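Local coordinates for proline dehydrogenase (PDB 3HAZ), which is a bifunctional flavoenzyme that probably oxidises proline to glutamate in two steps, using FAD for the first and NAD for the second, at residues T44-A49 with E425-Q430; G310-A315 with M339-K344; P392-H397 with F415-L420. One frame throughout, in Å; residues are numbered along the deposited sequence.

Overall arrangement
From the N terminus, helix 33-50 supplies the first half of interaction 1, whose partner lies more than 370 residues on, at helix 425-434. Interactions 2 and 3 nest inside the long loop so closed and follow each other in series. Each closes a short beta-alpha-beta loop, the first through helix 320-333 and the second through helix 399-409. Their centres lie about 9 Å apart in one parallel sheet, where strands 338-343 and 390-395 are neighbours, and both touch FAD. Interaction 1 sits outside that sheet, its centre about 15 Å from that of interaction 3. Y428 bridges the two, its hydroxyl reaching the T396 carbonyl oxygen.

Interaction 1 (T44-A49 with E425-Q430); sequences TRLIEA and EALYEQ. With SO4 (sulfate ion), chain J.
Helix 44-49 passes helix 425-430 with the axes 8.1 Å apart and 132° between their directions, which brings L46 opposite L427 and A49 opposite A426. The interface is small, and no hydrogen bond crosses it between the two segments. A49 faces the other helix: its CB lies 3.5 Å from Q430 CB, and its carbonyl oxygen is 3.6 Å from A426 CB. Q430 starts with CG anti to the backbone N (chi1 -179°) and then bends at chi2. Its aliphatic part thereby lies over A49 CB, while the amide reaches toward R45. Q430 NE2 and R45 NH2 stand 3.5 Å apart but are both donors; both are held by D434, which forms a salt bridge with R45 and accepts a hydrogen bond from Q430. An alanine in place of Q430 would probably uncover A49 and leave D434 with one donor fewer. Deeper in, L46 puts both methyls against L427, CD1 resting 4.0 Å from L427 CD2 and CD2 lying 3.5 Å from the L427 carbonyl oxygen. L46 also touches A399 and V402 of helix 399-409. At the start of helix 425-434 a sulfate, probably from the crystallisation liquor, accepts hydrogen bonds from E425 N (3.1 Å, to O3) and A426 N (2.6 Å, to O1), where the helix dipole would probably favour an anion. The arrangement is helix-on-helix packing in which an N-terminal helix lies against the outer helices of the proline dehydrogenase barrel.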
loop_
_atom_site.group_PDB
_atom_site.type_symbol
_atom_site.label_atom_id
_atom_site.label_comp_id
_atom_site.label_asym_id
_atom_site.label_seq_id
_atom_site.Cartn_x
_atom_site.Cartn_y
_atom_site.Cartn_z
ATOM N N THR A 44 37.756 -11.776 -21.524
ATOM C CA THR A 44 38.365 -11.322 -20.275
ATOM C C THR A 44 39.709 -10.638 -20.555
ATOM O O THR A 44 40.016 -9.590 -19.992
ATOM C CB THR A 44 38.574 -12.482 -19.274
ATOM O OG1 THR A 44 37.312 -13.090 -18.971
ATOM C CG2 THR A 44 39.210 -11.974 -17.985
ATOM N N ARG A 45 40.504 -11.230 -21.439
ATOM C CA ARG A 45 41.794 -10.651 -21.788
ATOM C C ARG A 45 41.644 -9.290 -22.472
ATOM O O ARG A 45 42.440 -8.381 -22.241
ATOM C CB ARG A 45 42.602 -11.614 -22.659
ATOM C CG ARG A 45 43.071 -12.864 -21.905
ATOM C CD ARG A 45 43.799 -13.837 -22.818
ATOM N NE ARG A 45 44.986 -13.254 -23.439
ATOM C CZ ARG A 45 46.216 -13.342 -22.937
ATOM N NH1 ARG A 45 46.422 -13.985 -21.793
ATOM N NH2 ARG A 45 47.242 -12.785 -23.573
ATOM N N LEU A 46 40.624 -9.153 -23.314
ATOM C CA LEU A 46 40.378 -7.883 -23.992
ATOM C C LEU A 46 39.992 -6.810 -22.975
ATOM O O LEU A 46 40.507 -5.698 -23.012
ATOM C CB LEU A 46 39.292 -8.032 -25.061
ATOM C CG LEU A 46 39.577 -8.992 -26.226
ATOM C CD1 LEU A 46 38.417 -9.013 -27.211
ATOM C CD2 LEU A 46 40.871 -8.641 -26.944
ATOM N N ILE A 47 39.099 -7.160 -22.058
ATOM C CA ILE A 47 38.620 -6.211 -21.054
ATOM C C ILE A 47 39.711 -5.835 -20.038
ATOM O O ILE A 47 39.787 -4.691 -19.595
ATOM C CB ILE A 47 37.377 -6.755 -20.341
ATOM C CG1 ILE A 47 36.184 -6.748 -21.299
ATOM C CG2 ILE A 47 37.071 -5.944 -19.085
ATOM C CD1 ILE A 47 35.042 -7.635 -20.836
ATOM N N GLU A 48 40.555 -6.799 -19.684
ATOM C CA GLU A 48 41.717 -6.527 -18.835
ATOM C C GLU A 48 42.619 -5.482 -19.465
ATOM O O GLU A 48 43.069 -4.551 -18.794
ATOM C CB GLU A 48 42.524 -7.802 -18.581
ATOM C CG GLU A 48 41.908 -8.730 -17.563
ATOM C CD GLU A 48 42.806 -9.903 -17.240
ATOM O OE1 GLU A 48 43.329 -10.519 -18.191
ATOM O OE2 GLU A 48 42.987 -10.207 -16.039
ATOM N N ALA A 49 42.894 -5.647 -20.756
ATOM C CA ALA A 49 43.682 -4.667 -21.487
ATOM C C ALA A 49 42.971 -3.316 -21.487
ATOM O O ALA A 49 43.596 -2.276 -21.294
ATOM C CB ALA A 49 43.936 -5.139 -22.921
ATOM N N GLU A 425 40.789 1.105 -28.846
ATOM C CA GLU A 425 42.232 0.988 -29.043
ATOM C C GLU A 425 42.879 -0.141 -28.232
ATOM O O GLU A 425 43.535 -1.027 -28.794
ATOM C CB GLU A 425 42.946 2.314 -28.765
ATOM C CG GLU A 425 44.445 2.251 -29.066
ATOM C CD GLU A 425 45.093 3.622 -29.175
ATOM O OE1 GLU A 425 44.400 4.639 -28.949
ATOM O OE2 GLU A 425 46.298 3.681 -29.498
ATOM N N ALA A 426 42.706 -0.103 -26.917
ATOM C CA ALA A 426 43.278 -1.130 -26.056
ATOM C C ALA A 426 42.726 -2.496 -26.449
ATOM O O ALA A 426 43.461 -3.479 -26.510
ATOM C CB ALA A 426 42.994 -0.830 -24.579
ATOM N N LEU A 427 41.427 -2.550 -26.721
ATOM C CA LEU A 427 40.782 -3.791 -27.135
ATOM C C LEU A 427 41.510 -4.434 -28.324
ATOM O O LEU A 427 42.014 -5.553 -28.227
ATOM C CB LEU A 427 39.312 -3.528 -27.480
ATOM C CG LEU A 427 38.372 -4.703 -27.754
ATOM C CD1 LEU A 427 36.940 -4.200 -27.909
ATOM C CD2 LEU A 427 38.806 -5.492 -28.991
ATOM N N TYR A 428 41.575 -3.722 -29.442
ATOM C CA TYR A 428 42.115 -4.322 -30.663
ATOM C C TYR A 428 43.633 -4.542 -30.650
ATOM O O TYR A 428 44.126 -5.471 -31.288
ATOM C CB TYR A 428 41.662 -3.547 -31.903
ATOM C CG TYR A 428 40.216 -3.826 -32.253
ATOM C CD1 TYR A 428 39.228 -2.876 -32.023
ATOM C CD2 TYR A 428 39.837 -5.055 -32.791
ATOM C CE1 TYR A 428 37.895 -3.137 -32.338
ATOM C CE2 TYR A 428 38.512 -5.330 -33.103
ATOM C CZ TYR A 428 37.547 -4.365 -32.877
ATOM O OH TYR A 428 36.233 -4.627 -33.186
ATOM N N GLU A 429 44.367 -3.705 -29.922
ATOM C CA GLU A 429 45.796 -3.937 -29.721
ATOM C C GLU A 429 46.017 -5.277 -29.021
ATOM O O GLU A 429 46.881 -6.058 -29.414
ATOM C CB GLU A 429 46.423 -2.813 -28.896
ATOM C CG GLU A 429 46.709 -1.545 -29.680
ATOM C CD GLU A 429 47.362 -0.473 -28.823
ATOM O OE1 GLU A 429 47.419 -0.652 -27.586
ATOM O OE2 GLU A 429 47.814 0.546 -29.389
ATOM N N GLN A 430 45.229 -5.534 -27.981
ATOM C CA GLN A 430 45.320 -6.793 -27.257
ATOM C C GLN A 430 44.893 -7.960 -28.144
ATOM O O GLN A 430 45.514 -9.023 -28.124
ATOM C CB GLN A 430 44.474 -6.759 -25.986
ATOM C CG GLN A 430 44.549 -8.055 -25.175
ATOM C CD GLN A 430 45.954 -8.337 -24.676
ATOM O OE1 GLN A 430 46.682 -7.422 -24.290
ATOM N NE2 GLN A 430 46.343 -9.610 -24.679
HETATM S S SO4 J . 40.537 3.104 -25.771
HETATM O O1 SO4 J . 41.447 1.960 -25.838
HETATM O O2 SO4 J . 41.171 4.182 -25.013
HETATM O O3 SO4 J . 40.226 3.577 -27.122
HETATM O O4 SO4 J . 39.306 2.694 -25.097
#

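Interaction 2 (G310-A315 with M339-K344). With FAD (flavin-adenine dinucleotide), chain C.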
loop_
_atom_site.group_PDB
_atom_site.type_symbol
_atom_site.label_atom_id
_atom_site.label_comp_id
_atom_site.label_asym_id
_atom_site.label_seq_id
_atom_site.Cartn_x
_atom_site.Cartn_y
_atom_site.Cartn_z
ATOM N N GLY A 310 30.959 -1.645 -51.260
ATOM C CA GLY A 310 30.216 -2.217 -50.157
ATOM C C GLY A 310 29.300 -1.250 -49.433
ATOM O O GLY A 310 29.141 -0.086 -49.832
ATOM N N LEU A 311 28.700 -1.743 -48.355
ATOM C CA LEU A 311 27.727 -0.974 -47.594
ATOM C C LEU A 311 27.689 -1.463 -46.157
ATOM O O LEU A 311 28.142 -2.574 -45.849
ATOM C CB LEU A 311 26.337 -1.129 -48.198
ATOM C CG LEU A 311 25.560 -2.366 -47.727
ATOM C CD1 LEU A 311 24.083 -2.246 -48.098
ATOM C CD2 LEU A 311 26.157 -3.643 -48.298
ATOM N N ALA A 312 27.138 -0.627 -45.284
ATOM C CA ALA A 312 26.925 -1.003 -43.891
ATOM C C ALA A 312 25.508 -1.546 -43.727
ATOM O O ALA A 312 24.584 -1.105 -44.418
ATOM C CB ALA A 312 27.146 0.192 -42.975
ATOM N N ILE A 313 25.356 -2.504 -42.816
ATOM C CA ILE A 313 24.064 -3.077 -42.464
ATOM C C ILE A 313 23.913 -3.053 -40.943
ATOM O O ILE A 313 24.795 -3.520 -40.215
ATOM C CB ILE A 313 23.934 -4.525 -42.964
ATOM C CG1 ILE A 313 24.126 -4.588 -44.485
ATOM C CG2 ILE A 313 22.575 -5.109 -42.584
ATOM C CD1 ILE A 313 24.308 -6.005 -45.010
ATOM N N GLN A 314 22.798 -2.501 -40.471
ATOM C CA GLN A 314 22.572 -2.309 -39.040
ATOM C C GLN A 314 21.811 -3.485 -38.419
ATOM O O GLN A 314 20.630 -3.707 -38.704
ATOM C CB GLN A 314 21.794 -1.015 -38.799
ATOM C CG GLN A 314 22.461 0.249 -39.340
ATOM C CD GLN A 314 21.442 1.249 -39.875
ATOM O OE1 GLN A 314 20.495 0.869 -40.565
ATOM N NE2 GLN A 314 21.632 2.527 -39.557
ATOM N N ALA A 315 22.491 -4.222 -37.552
ATOM C CA ALA A 315 21.906 -5.393 -36.920
ATOM C C ALA A 315 20.826 -5.044 -35.898
ATOM O O ALA A 315 20.066 -5.911 -35.489
ATOM C CB ALA A 315 22.993 -6.255 -36.277
ATOM N N MET A 339 32.610 -5.881 -49.955
ATOM C CA MET A 339 33.023 -5.755 -48.570
ATOM C C MET A 339 31.845 -5.158 -47.803
ATOM O O MET A 339 31.344 -4.082 -48.141
ATOM C CB MET A 339 34.291 -4.901 -48.468
ATOM C CG MET A 339 35.495 -5.525 -49.198
ATOM S SD MET A 339 36.940 -4.452 -49.401
ATOM C CE MET A 339 37.687 -4.558 -47.765
ATOM N N VAL A 340 31.383 -5.887 -46.795
ATOM C CA VAL A 340 30.136 -5.559 -46.122
ATOM C C VAL A 340 30.360 -5.317 -44.637
ATOM O O VAL A 340 30.813 -6.203 -43.917
ATOM C CB VAL A 340 29.120 -6.690 -46.301
ATOM C CG1 VAL A 340 27.813 -6.342 -45.617
ATOM C CG2 VAL A 340 28.914 -6.969 -47.785
ATOM N N ARG A 341 30.048 -4.107 -44.189
ATOM C CA ARG A 341 30.234 -3.731 -42.795
ATOM C C ARG A 341 29.000 -4.020 -41.957
ATOM O O ARG A 341 27.909 -3.531 -42.251
ATOM C CB ARG A 341 30.572 -2.244 -42.672
ATOM C CG ARG A 341 30.844 -1.825 -41.231
ATOM C CD ARG A 341 30.696 -0.326 -41.049
ATOM N NE ARG A 341 31.664 0.415 -41.845
ATOM C CZ ARG A 341 31.402 1.585 -42.410
ATOM N NH1 ARG A 341 30.202 2.137 -42.271
ATOM N NH2 ARG A 341 32.332 2.195 -43.119
ATOM N N LEU A 342 29.178 -4.812 -40.908
ATOM C CA LEU A 342 28.095 -5.077 -39.972
ATOM C C LEU A 342 28.275 -4.206 -38.735
ATOM O O LEU A 342 29.329 -4.224 -38.100
ATOM C CB LEU A 342 28.060 -6.552 -39.575
ATOM C CG LEU A 342 26.850 -6.988 -38.753
ATOM C CD1 LEU A 342 25.569 -6.948 -39.607
ATOM C CD2 LEU A 342 27.077 -8.378 -38.155
ATOM N N VAL A 343 27.242 -3.438 -38.406
ATOM C CA VAL A 343 27.259 -2.577 -37.236
ATOM C C VAL A 343 25.984 -2.853 -36.457
ATOM O O VAL A 343 25.055 -3.483 -36.969
ATOM C CB VAL A 343 27.232 -1.087 -37.631
ATOM C CG1 VAL A 343 28.336 -0.763 -38.640
ATOM C CG2 VAL A 343 25.853 -0.723 -38.196
ATOM N N LYS A 344 25.922 -2.372 -35.225
ATOM C CA LYS A 344 24.676 -2.457 -34.484
ATOM C C LYS A 344 23.719 -1.352 -34.945
ATOM O O LYS A 344 22.671 -1.648 -35.524
ATOM C CB LYS A 344 24.943 -2.472 -32.978
ATOM C CG LYS A 344 25.613 -3.788 -32.559
ATOM C CD LYS A 344 26.095 -3.828 -31.108
ATOM C CE LYS A 344 26.904 -5.112 -30.882
ATOM N NZ LYS A 344 27.417 -5.250 -29.494
HETATM P PA FAD C . 27.682 -1.703 -27.683
HETATM O O1A FAD C . 27.804 -0.886 -26.274
HETATM O O2A FAD C . 27.886 -3.142 -27.519
HETATM O O5B FAD C . 26.193 -1.468 -28.292
HETATM C C5B FAD C . 25.738 -0.152 -28.420
HETATM C C4B FAD C . 24.465 -0.126 -29.276
HETATM O O4B FAD C . 23.405 -1.213 -29.089
HETATM C C3B FAD C . 23.906 0.976 -29.948
HETATM O O3B FAD C . 24.764 1.830 -30.684
HETATM C C2B FAD C . 22.635 0.431 -30.550
HETATM O O2B FAD C . 22.655 0.130 -31.933
HETATM C C1B FAD C . 22.225 -0.684 -29.656
HETATM N N9A FAD C . 21.320 -0.384 -28.561
HETATM C C8A FAD C . 21.540 0.434 -27.458
HETATM N N7A FAD C . 20.424 0.374 -26.668
HETATM C C5A FAD C . 19.504 -0.500 -27.293
HETATM C C6A FAD C . 18.123 -0.959 -26.914
HETATM N N6A FAD C . 17.491 -0.482 -25.689
HETATM N N1A FAD C . 17.470 -1.803 -27.683
HETATM C C2A FAD C . 18.060 -2.290 -28.866
HETATM N N3A FAD C . 19.386 -1.847 -29.231
HETATM C C4A FAD C . 20.066 -0.967 -28.427
HETATM N N1 FAD C . 25.895 2.723 -37.384
HETATM C C2 FAD C . 24.938 3.018 -38.324
HETATM O O2 FAD C . 23.616 3.105 -37.945
HETATM N N3 FAD C . 25.326 3.280 -39.682
HETATM C C4 FAD C . 26.643 3.234 -40.043
HETATM O O4 FAD C . 27.015 3.423 -41.380
HETATM C C4X FAD C . 27.646 2.920 -39.062
HETATM N N5 FAD C . 29.091 2.856 -39.444
HETATM C C5X FAD C . 30.066 2.552 -38.462
HETATM C C6 FAD C . 31.486 2.498 -38.838
HETATM C C7 FAD C . 32.456 2.189 -37.857
HETATM C C7M FAD C . 33.924 2.159 -38.252
HETATM C C8 FAD C . 32.047 1.913 -36.459
HETATM C C8M FAD C . 33.080 1.580 -35.370
HETATM C C9 FAD C . 30.688 1.966 -36.104
HETATM C C9A FAD C . 29.671 2.296 -37.119
HETATM N N10 FAD C . 28.253 2.354 -36.756
HETATM C C10 FAD C . 27.266 2.667 -37.764
HETATM C "C1'" FAD C . 27.757 1.926 -35.409
HETATM C "C2'" FAD C . 27.617 3.044 -34.344
HETATM O "O2'" FAD C . 28.331 4.205 -34.755
HETATM C "C3'" FAD C . 28.085 2.501 -32.983
HETATM O "O3'" FAD C . 29.507 2.476 -32.933
HETATM C "C4'" FAD C . 27.540 1.059 -32.679
HETATM O "O4'" FAD C . 26.191 0.831 -32.899
HETATM C "C5'" FAD C . 27.992 0.550 -31.284
HETATM O "O5'" FAD C . 28.012 -0.866 -31.194
HETATM P P FAD C . 29.124 -1.554 -30.173
HETATM O O1P FAD C . 29.062 -3.214 -30.324
HETATM O O2P FAD C . 30.459 -1.020 -30.466
HETATM O O3P FAD C . 28.772 -1.015 -28.672
#
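The R341 guanidinium has FAD C6 over one face, 3.4 Å above its plane and offset toward the rim, and FAD O4 at its edge, in plane; A312 CB lies 3.7 Å from its NH1. R341 NH1 stands 3.1 Å from FAD N5. CG of R341 is anti to the backbone N (chi1 -177°), and a bend at chi3 turns the guanidinium toward the ring system. D280 holds NH1 in a salt bridge, while S237 and Y443 bind NH2. V343 lies against one face of the isoalloxazine, with CG1 3.6 Å from FAD N10 and CG2 near N1. Beside V343, pointing the same way, Q314 sends NE2 to FAD O2 in a short, straight bond (2.6 Å, 173°); its OE1 takes a hydrogen bond from Q317. Beneath, the strands run parallel as neighbours in the barrel sheet, joined through helix 320-333 in a beta-alpha-beta unit. Backbone bonds pass from R341 N to L311 O, I313 N to R341 O, V343 N to I313 O and A315 N to V343 O. L311, I313, V340 and L342 point to the other side of the sheet, where I313 CD1 meets V340 CG1 at 3.6 Å and that helix covers L311 and I313. Beyond the strand the extended K344 reaches the pyrophosphate, NZ bonding FAD O2A at 2.9 Å and, weakly, O1P, with D373 as its salt-bridge partner. K344 would thus offset phosphate charge, while the Q314 bond to O2 and the positive R341 would probably favour the electron-rich, reduced flavin, though D280 would offset part of the R341 charge.

Interaction 3 (P392-H397 with F415-L420); sequences PQFATH and FEFQRL. With FAD (flavin-adenine dinucleotide), chain C.
Q418 sets its CB 3.8 Å from A395 CB and runs obliquely across Q393, CG and CD passing Q393 CB. With CG anti to the carbonyl carbon and the chain extended beyond it, the amide is carried to E416, and there its two ends part. OE1 lies by the flavin methyl C7M and accepts a hydrogen bond from R341 NE. NE2 donates to E416 OE2 of its own strand (2.8 Å, 172°), meeting it nearly along the C-O axis, and to a water that in turn donates to Q393 OE1. That same OE2 takes a second, more bent bond from Q393 NE2 (2.9 Å, 136°), which arrives from above the carboxylate plane, and it also meets R441 in a salt bridge. With three donors on one oxygen, the buried carboxylate is firmly fixed; the two amide nitrogens, brought within 3.1 Å of each other, are both donors and share it rather than pair. The backbones beneath are adjacent parallel strands of the TIM barrel, joined through helix 399-409 as a beta-alpha-beta unit. E416 N binds P392 O, F394 N binds E416 O, Q418 N binds F394 O, and a longer bond runs from T396 N to Q418 O. On the opposite face F394 CB touches F417 CD2, and F415 CD1 lies at the edge of the F394 ring, 3.7 Å from F394 CE2, with the ring planes at 62°. Past the strand end, T396 OG1 and H397 N donate to FAD O1P and O2P of one phosphate, the second bond 2.7 Å long and almost straight. The H397 ring turns back to the other segment, where its NE2 accepts L420 N in the ring plane (3.0 Å), while CE1 lies 3.5 Å from the flavin methyl C8M.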
loop_
_atom_site.group_PDB
_atom_site.type_symbol
_atom_site.label_atom_id
_atom_site.label_comp_id
_atom_site.label_asym_id
_atom_site.label_seq_id
_atom_site.Cartn_x
_atom_site.Cartn_y
_atom_site.Cartn_z
ATOM N N PRO A 392 33.290 -9.782 -44.847
ATOM C CA PRO A 392 32.613 -9.123 -43.725
ATOM C C PRO A 392 33.559 -8.231 -42.933
ATOM O O PRO A 392 34.736 -8.555 -42.777
ATOM C CB PRO A 392 32.142 -10.294 -42.845
ATOM C CG PRO A 392 32.325 -11.537 -43.678
ATOM C CD PRO A 392 33.460 -11.225 -44.616
ATOM N N GLN A 393 33.030 -7.113 -42.451
ATOM C CA GLN A 393 33.777 -6.171 -41.633
ATOM C C GLN A 393 32.935 -5.883 -40.398
ATOM O O GLN A 393 31.874 -5.272 -40.491
ATOM C CB GLN A 393 34.020 -4.871 -42.399
ATOM C CG GLN A 393 34.577 -5.064 -43.812
ATOM C CD GLN A 393 34.426 -3.816 -44.670
ATOM O OE1 GLN A 393 33.315 -3.425 -45.030
ATOM N NE2 GLN A 393 35.544 -3.184 -44.994
ATOM N N PHE A 394 33.400 -6.335 -39.245
ATOM C CA PHE A 394 32.607 -6.229 -38.032
ATOM C C PHE A 394 33.056 -5.016 -37.241
ATOM O O PHE A 394 34.085 -5.045 -36.576
ATOM C CB PHE A 394 32.718 -7.518 -37.213
ATOM C CG PHE A 394 32.343 -8.751 -37.993
ATOM C CD1 PHE A 394 31.015 -9.021 -38.292
ATOM C CD2 PHE A 394 33.319 -9.621 -38.455
ATOM C CE1 PHE A 394 30.665 -10.144 -39.027
ATOM C CE2 PHE A 394 32.976 -10.746 -39.185
ATOM C CZ PHE A 394 31.646 -11.009 -39.471
ATOM N N ALA A 395 32.292 -3.939 -37.357
ATOM C CA ALA A 395 32.581 -2.711 -36.641
ATOM C C ALA A 395 31.911 -2.760 -35.275
ATOM O O ALA A 395 30.685 -2.792 -35.179
ATOM C CB ALA A 395 32.087 -1.504 -37.442
ATOM N N THR A 396 32.719 -2.780 -34.223
ATOM C CA THR A 396 32.211 -2.830 -32.860
ATOM C C THR A 396 33.347 -2.550 -31.896
ATOM O O THR A 396 34.499 -2.892 -32.171
ATOM C CB THR A 396 31.602 -4.214 -32.531
ATOM O OG1 THR A 396 31.277 -4.277 -31.137
ATOM C CG2 THR A 396 32.593 -5.323 -32.861
ATOM N N HIS A 397 33.033 -1.936 -30.763
ATOM C CA HIS A 397 34.038 -1.761 -29.714
ATOM C C HIS A 397 33.686 -2.595 -28.480
ATOM O O HIS A 397 34.197 -2.361 -27.383
ATOM C CB HIS A 397 34.195 -0.283 -29.345
ATOM C CG HIS A 397 34.365 0.622 -30.528
ATOM N ND1 HIS A 397 33.419 1.557 -30.890
ATOM C CD2 HIS A 397 35.372 0.738 -31.426
ATOM C CE1 HIS A 397 33.835 2.208 -31.962
ATOM N NE2 HIS A 397 35.015 1.726 -32.310
ATOM N N PHE A 415 37.916 -11.862 -43.326
ATOM C CA PHE A 415 37.105 -10.840 -42.667
ATOM C C PHE A 415 38.010 -9.887 -41.881
ATOM O O PHE A 415 39.210 -10.139 -41.725
ATOM C CB PHE A 415 36.052 -11.480 -41.746
ATOM C CG PHE A 415 36.629 -12.106 -40.502
ATOM C CD1 PHE A 415 36.635 -11.415 -39.300
ATOM C CD2 PHE A 415 37.167 -13.387 -40.536
ATOM C CE1 PHE A 415 37.165 -11.988 -38.154
ATOM C CE2 PHE A 415 37.704 -13.962 -39.397
ATOM C CZ PHE A 415 37.703 -13.264 -38.205
ATOM N N GLU A 416 37.443 -8.785 -41.407
ATOM C CA GLU A 416 38.179 -7.871 -40.542
ATOM C C GLU A 416 37.252 -7.349 -39.456
ATOM O O GLU A 416 36.028 -7.515 -39.532
ATOM C CB GLU A 416 38.754 -6.694 -41.352
ATOM C CG GLU A 416 37.680 -5.690 -41.798
ATOM C CD GLU A 416 38.203 -4.588 -42.708
ATOM O OE1 GLU A 416 39.319 -4.731 -43.250
ATOM O OE2 GLU A 416 37.482 -3.580 -42.893
ATOM N N PHE A 417 37.842 -6.738 -38.435
ATOM C CA PHE A 417 37.083 -5.941 -37.490
ATOM C C PHE A 417 37.294 -4.468 -37.846
ATOM O O PHE A 417 38.222 -4.129 -38.582
ATOM C CB PHE A 417 37.533 -6.218 -36.052
ATOM C CG PHE A 417 37.175 -7.593 -35.561
ATOM C CD1 PHE A 417 38.123 -8.607 -35.547
ATOM C CD2 PHE A 417 35.886 -7.875 -35.135
ATOM C CE1 PHE A 417 37.792 -9.881 -35.107
ATOM C CE2 PHE A 417 35.544 -9.146 -34.693
ATOM C CZ PHE A 417 36.499 -10.151 -34.679
ATOM N N GLN A 418 36.443 -3.596 -37.321
ATOM C CA GLN A 418 36.639 -2.157 -37.499
ATOM C C GLN A 418 36.390 -1.391 -36.211
ATOM O O GLN A 418 35.697 -1.866 -35.305
ATOM C CB GLN A 418 35.731 -1.598 -38.590
ATOM C CG GLN A 418 35.827 -2.291 -39.918
ATOM C CD GLN A 418 35.021 -1.583 -40.979
ATOM O OE1 GLN A 418 34.058 -0.874 -40.668
ATOM N NE2 GLN A 418 35.412 -1.761 -42.246
ATOM N N ARG A 419 36.958 -0.194 -36.146
ATOM C CA ARG A 419 36.790 0.670 -34.997
ATOM C C ARG A 419 36.970 2.121 -35.414
ATOM O O ARG A 419 37.547 2.410 -36.464
ATOM C CB ARG A 419 37.821 0.327 -33.929
ATOM C CG ARG A 419 39.247 0.749 -34.296
ATOM C CD ARG A 419 40.181 0.596 -33.107
ATOM N NE ARG A 419 41.468 1.237 -33.332
ATOM C CZ ARG A 419 41.841 2.387 -32.779
ATOM N NH1 ARG A 419 43.033 2.888 -33.054
ATOM N NH2 ARG A 419 41.020 3.037 -31.955
ATOM N N LEU A 420 36.500 3.028 -34.569
ATOM C CA LEU A 420 36.664 4.454 -34.800
ATOM C C LEU A 420 37.834 4.986 -33.977
ATOM O O LEU A 420 37.961 4.681 -32.790
ATOM C CB LEU A 420 35.379 5.195 -34.429
ATOM C CG LEU A 420 35.199 6.580 -35.047
ATOM C CD1 LEU A 420 35.167 6.486 -36.568
ATOM C CD2 LEU A 420 33.927 7.234 -34.521
HETATM P PA FAD C . 27.682 -1.703 -27.683
HETATM O O1A FAD C . 27.804 -0.886 -26.274
HETATM O O2A FAD C . 27.886 -3.142 -27.519
HETATM O O5B FAD C . 26.193 -1.468 -28.292
HETATM C C5B FAD C . 25.738 -0.152 -28.420
HETATM C C4B FAD C . 24.465 -0.126 -29.276
HETATM O O4B FAD C . 23.405 -1.213 -29.089
HETATM C C3B FAD C . 23.906 0.976 -29.948
HETATM O O3B FAD C . 24.764 1.830 -30.684
HETATM C C2B FAD C . 22.635 0.431 -30.550
HETATM O O2B FAD C . 22.655 0.130 -31.933
HETATM C C1B FAD C . 22.225 -0.684 -29.656
HETATM N N9A FAD C . 21.320 -0.384 -28.561
HETATM C C8A FAD C . 21.540 0.434 -27.458
HETATM N N7A FAD C . 20.424 0.374 -26.668
HETATM C C5A FAD C . 19.504 -0.500 -27.293
HETATM C C6A FAD C . 18.123 -0.959 -26.914
HETATM N N6A FAD C . 17.491 -0.482 -25.689
HETATM N N1A FAD C . 17.470 -1.803 -27.683
HETATM C C2A FAD C . 18.060 -2.290 -28.866
HETATM N N3A FAD C . 19.386 -1.847 -29.231
HETATM C C4A FAD C . 20.066 -0.967 -28.427
HETATM N N1 FAD C . 25.895 2.723 -37.384
HETATM C C2 FAD C . 24.938 3.018 -38.324
HETATM O O2 FAD C . 23.616 3.105 -37.945
HETATM N N3 FAD C . 25.326 3.280 -39.682
HETATM C C4 FAD C . 26.643 3.234 -40.043
HETATM O O4 FAD C . 27.015 3.423 -41.380
HETATM C C4X FAD C . 27.646 2.920 -39.062
HETATM N N5 FAD C . 29.091 2.856 -39.444
HETATM C C5X FAD C . 30.066 2.552 -38.462
HETATM C C6 FAD C . 31.486 2.498 -38.838
HETATM C C7 FAD C . 32.456 2.189 -37.857
HETATM C C7M FAD C . 33.924 2.159 -38.252
HETATM C C8 FAD C . 32.047 1.913 -36.459
HETATM C C8M FAD C . 33.080 1.580 -35.370
HETATM C C9 FAD C . 30.688 1.966 -36.104
HETATM C C9A FAD C . 29.671 2.296 -37.119
HETATM N N10 FAD C . 28.253 2.354 -36.756
HETATM C C10 FAD C . 27.266 2.667 -37.764
HETATM C "C1'" FAD C . 27.757 1.926 -35.409
HETATM C "C2'" FAD C . 27.617 3.044 -34.344
HETATM O "O2'" FAD C . 28.331 4.205 -34.755
HETATM C "C3'" FAD C . 28.085 2.501 -32.983
HETATM O "O3'" FAD C . 29.507 2.476 -32.933
HETATM C "C4'" FAD C . 27.540 1.059 -32.679
HETATM O "O4'" FAD C . 26.191 0.831 -32.899
HETATM C "C5'" FAD C . 27.992 0.550 -31.284
HETATM O "O5'" FAD C . 28.012 -0.866 -31.194
HETATM P P FAD C . 29.124 -1.554 -30.173
HETATM O O1P FAD C . 29.062 -3.214 -30.324
HETATM O O2P FAD C . 30.459 -1.020 -30.466
HETATM O O3P FAD C . 28.772 -1.015 -28.672
HETATM O O HOH W 1 33.420 -0.750 -44.531
#